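Endonuclease/exonuclease/phosphatase domain-containing protein (Enterococcus faecalis, PDB 3L1W) is of unknown function but belongs to the DNase I-like endonuclease/exonuclease/phosphatase family and may act as a 3'-5' RNA exonuclease. Local coordinates at residues C40-R45 and N130-H135. Sequence-based numbering, arbitrary orientation.
Sequences CIQEVR and NVHLDH
Asn130 reaches from strand 126-132 to strand 38-44 and binds it with both ends of its carboxamide. Its CG is anti to the backbone N (chi1 -172°), which carries the amide across to the facing strand. There Asn130 ND2 donates to Ile41 O at 3.0 Å, approaching from above the carbonyl plane, and Asn130 OD1 accepts an essentially straight bond from Gln42 NE2, also 3.0 Å. Gln42 is bent at chi2, which turns its amide so that NE2 points at Asn130 OD1; the two carboxamides stand nearly perpendicular, 85° apart. With a bond at each end, the Asn130 amide is fixed in its flip, and a main-chain carbonyl of one sheet is tied to a side chain of the other. Cys40 packs against the aliphatic part of Asn130, Cys40 SG lying 3.8 Å from Asn130 CB. One step along, the His132 ring is met obliquely by Gln42 CB and by Glu43, whose OE2 comes to 3.4 Å from His132 CE1. A water in the ring plane links His132 ND1 (2.9 Å) to Glu43 N, the latter bond weak. The Glu43 carboxylate is itself held by Val10 N and Asn7 ND2. The strands run in similar directions, 26° apart, and belong to different sheets of the DNase I-like sandwich, which meet here through side chains, hydrogen bonds and a bridging water rather than by strand pairing. Strand 2-7 flanks the contact, with Thr5 binding Gln42 NE2; Leu74 of strand 73-78 touches Asn130 and His132, and helix 138-151 packs on Val131 through Met145.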
loop_
_atom_site.group_PDB
_atom_site.type_symbol
_atom_site.label_atom_id
_atom_site.label_comp_id
_atom_site.label_asym_id
_atom_site.label_seq_id
_atom_site.Cartn_x
_atom_site.Cartn_y
_atom_site.Cartn_z
ATOM N N CYS A 40 -13.242 -3.851 8.880
ATOM C CA CYS A 40 -14.575 -3.345 9.190
ATOM C C CYS A 40 -14.985 -2.365 8.100
ATOM O O CYS A 40 -14.197 -1.512 7.695
ATOM C CB CYS A 40 -14.589 -2.647 10.553
ATOM S SG CYS A 40 -14.496 -3.804 11.948
ATOM N N ILE A 41 -16.218 -2.501 7.624
ATOM C CA ILE A 41 -16.741 -1.672 6.553
ATOM C C ILE A 41 -17.952 -0.915 7.062
ATOM O O ILE A 41 -18.817 -1.505 7.712
ATOM C CB ILE A 41 -17.211 -2.554 5.375
ATOM C CG1 ILE A 41 -16.025 -3.288 4.738
ATOM C CG2 ILE A 41 -17.927 -1.712 4.300
ATOM C CD1 ILE A 41 -15.030 -2.347 4.051
ATOM N N GLN A 42 -18.025 0.385 6.776
ATOM C CA GLN A 42 -19.236 1.155 7.056
ATOM C C GLN A 42 -19.899 1.651 5.772
ATOM O O GLN A 42 -19.237 1.809 4.743
ATOM C CB GLN A 42 -18.957 2.356 7.971
ATOM C CG GLN A 42 -18.289 2.009 9.296
ATOM C CD GLN A 42 -16.800 1.782 9.116
ATOM O OE1 GLN A 42 -16.142 2.508 8.369
ATOM N NE2 GLN A 42 -16.259 0.785 9.804
ATOM N N GLU A 43 -21.205 1.892 5.865
ATOM C CA GLU A 43 -22.022 2.526 4.815
ATOM C C GLU A 43 -22.239 1.652 3.584
ATOM O O GLU A 43 -21.904 2.040 2.470
ATOM C CB GLU A 43 -21.461 3.896 4.419
ATOM C CG GLU A 43 -21.462 4.900 5.569
ATOM C CD GLU A 43 -21.367 6.349 5.118
ATOM O OE1 GLU A 43 -21.693 6.642 3.955
ATOM O OE2 GLU A 43 -20.992 7.213 5.945
ATOM N N VAL A 44 -22.801 0.469 3.792
ATOM C CA VAL A 44 -23.110 -0.412 2.676
ATOM C C VAL A 44 -24.586 -0.804 2.655
ATOM O O VAL A 44 -25.085 -1.477 3.561
ATOM C CB VAL A 44 -22.205 -1.669 2.665
ATOM C CG1 VAL A 44 -20.795 -1.278 2.240
ATOM C CG2 VAL A 44 -22.189 -2.362 4.040
ATOM N N ARG A 45 -25.275 -0.362 1.612
ATOM C CA ARG A 45 -26.621 -0.830 1.334
ATOM C C ARG A 45 -26.524 -2.246 0.767
ATOM O O ARG A 45 -25.421 -2.728 0.472
ATOM C CB ARG A 45 -27.309 0.135 0.367
ATOM C CG ARG A 45 -27.564 1.508 1.001
ATOM C CD ARG A 45 -28.303 2.462 0.065
ATOM N NE ARG A 45 -29.527 1.859 -0.442
ATOM C CZ ARG A 45 -30.616 1.643 0.294
ATOM N NH1 ARG A 45 -31.685 1.079 -0.254
ATOM N NH2 ARG A 45 -30.637 1.986 1.575
ATOM N N ASN A 130 -17.447 -3.205 15.090
ATOM C CA ASN A 130 -17.527 -2.269 13.968
ATOM C C ASN A 130 -18.379 -1.078 14.386
ATOM O O ASN A 130 -19.575 -1.226 14.637
ATOM C CB ASN A 130 -18.146 -2.967 12.756
ATOM C CG ASN A 130 -18.077 -2.126 11.491
ATOM O OD1 ASN A 130 -17.935 -0.908 11.552
ATOM N ND2 ASN A 130 -18.191 -2.781 10.339
ATOM N N VAL A 131 -17.741 0.089 14.464
ATOM C CA VAL A 131 -18.351 1.325 14.937
ATOM C C VAL A 131 -18.822 2.239 13.798
ATOM O O VAL A 131 -18.058 2.530 12.886
ATOM C CB VAL A 131 -17.300 2.126 15.750
ATOM C CG1 VAL A 131 -17.848 3.482 16.153
ATOM C CG2 VAL A 131 -16.860 1.323 16.990
ATOM N N HIS A 132 -20.068 2.709 13.859
ATOM C CA HIS A 132 -20.452 3.868 13.056
ATOM C C HIS A 132 -21.422 4.726 13.839
ATOM O O HIS A 132 -22.618 4.441 13.888
ATOM C CB HIS A 132 -21.065 3.475 11.708
ATOM C CG HIS A 132 -21.184 4.626 10.758
ATOM N ND1 HIS A 132 -21.847 4.540 9.552
ATOM C CD2 HIS A 132 -20.710 5.894 10.838
ATOM C CE1 HIS A 132 -21.787 5.708 8.935
ATOM N NE2 HIS A 132 -21.101 6.547 9.693
ATOM N N LEU A 133 -20.903 5.779 14.456
ATOM C CA LEU A 133 -21.726 6.579 15.363
ATOM C C LEU A 133 -22.474 7.646 14.594
ATOM O O LEU A 133 -22.105 7.974 13.474
ATOM C CB LEU A 133 -20.871 7.214 16.464
ATOM C CG LEU A 133 -20.038 6.232 17.292
ATOM C CD1 LEU A 133 -19.244 6.955 18.361
ATOM C CD2 LEU A 133 -20.935 5.168 17.914
ATOM N N ASP A 134 -23.525 8.184 15.218
ATOM C CA ASP A 134 -24.395 9.170 14.598
ATOM C C ASP A 134 -23.644 10.455 14.272
ATOM O O ASP A 134 -22.791 10.894 15.037
ATOM C CB ASP A 134 -25.553 9.485 15.556
ATOM C CG ASP A 134 -26.870 9.650 14.845
ATOM O OD1 ASP A 134 -27.322 8.694 14.185
ATOM O OD2 ASP A 134 -27.467 10.735 14.953
ATOM N N HIS A 135 -23.956 11.064 13.135
ATOM C CA HIS A 135 -23.319 12.325 12.762
ATOM C C HIS A 135 -24.021 13.536 13.380
ATOM O O HIS A 135 -23.475 14.632 13.411
ATOM C CB HIS A 135 -23.275 12.484 11.237
ATOM C CG HIS A 135 -24.621 12.413 10.578
ATOM N ND1 HIS A 135 -25.476 13.493 10.510
ATOM C CD2 HIS A 135 -25.251 11.395 9.946
ATOM C CE1 HIS A 135 -26.578 13.141 9.872
ATOM N NE2 HIS A 135 -26.469 11.873 9.519
HETATM O O HOH W 1 -23.254 2.627 7.963
#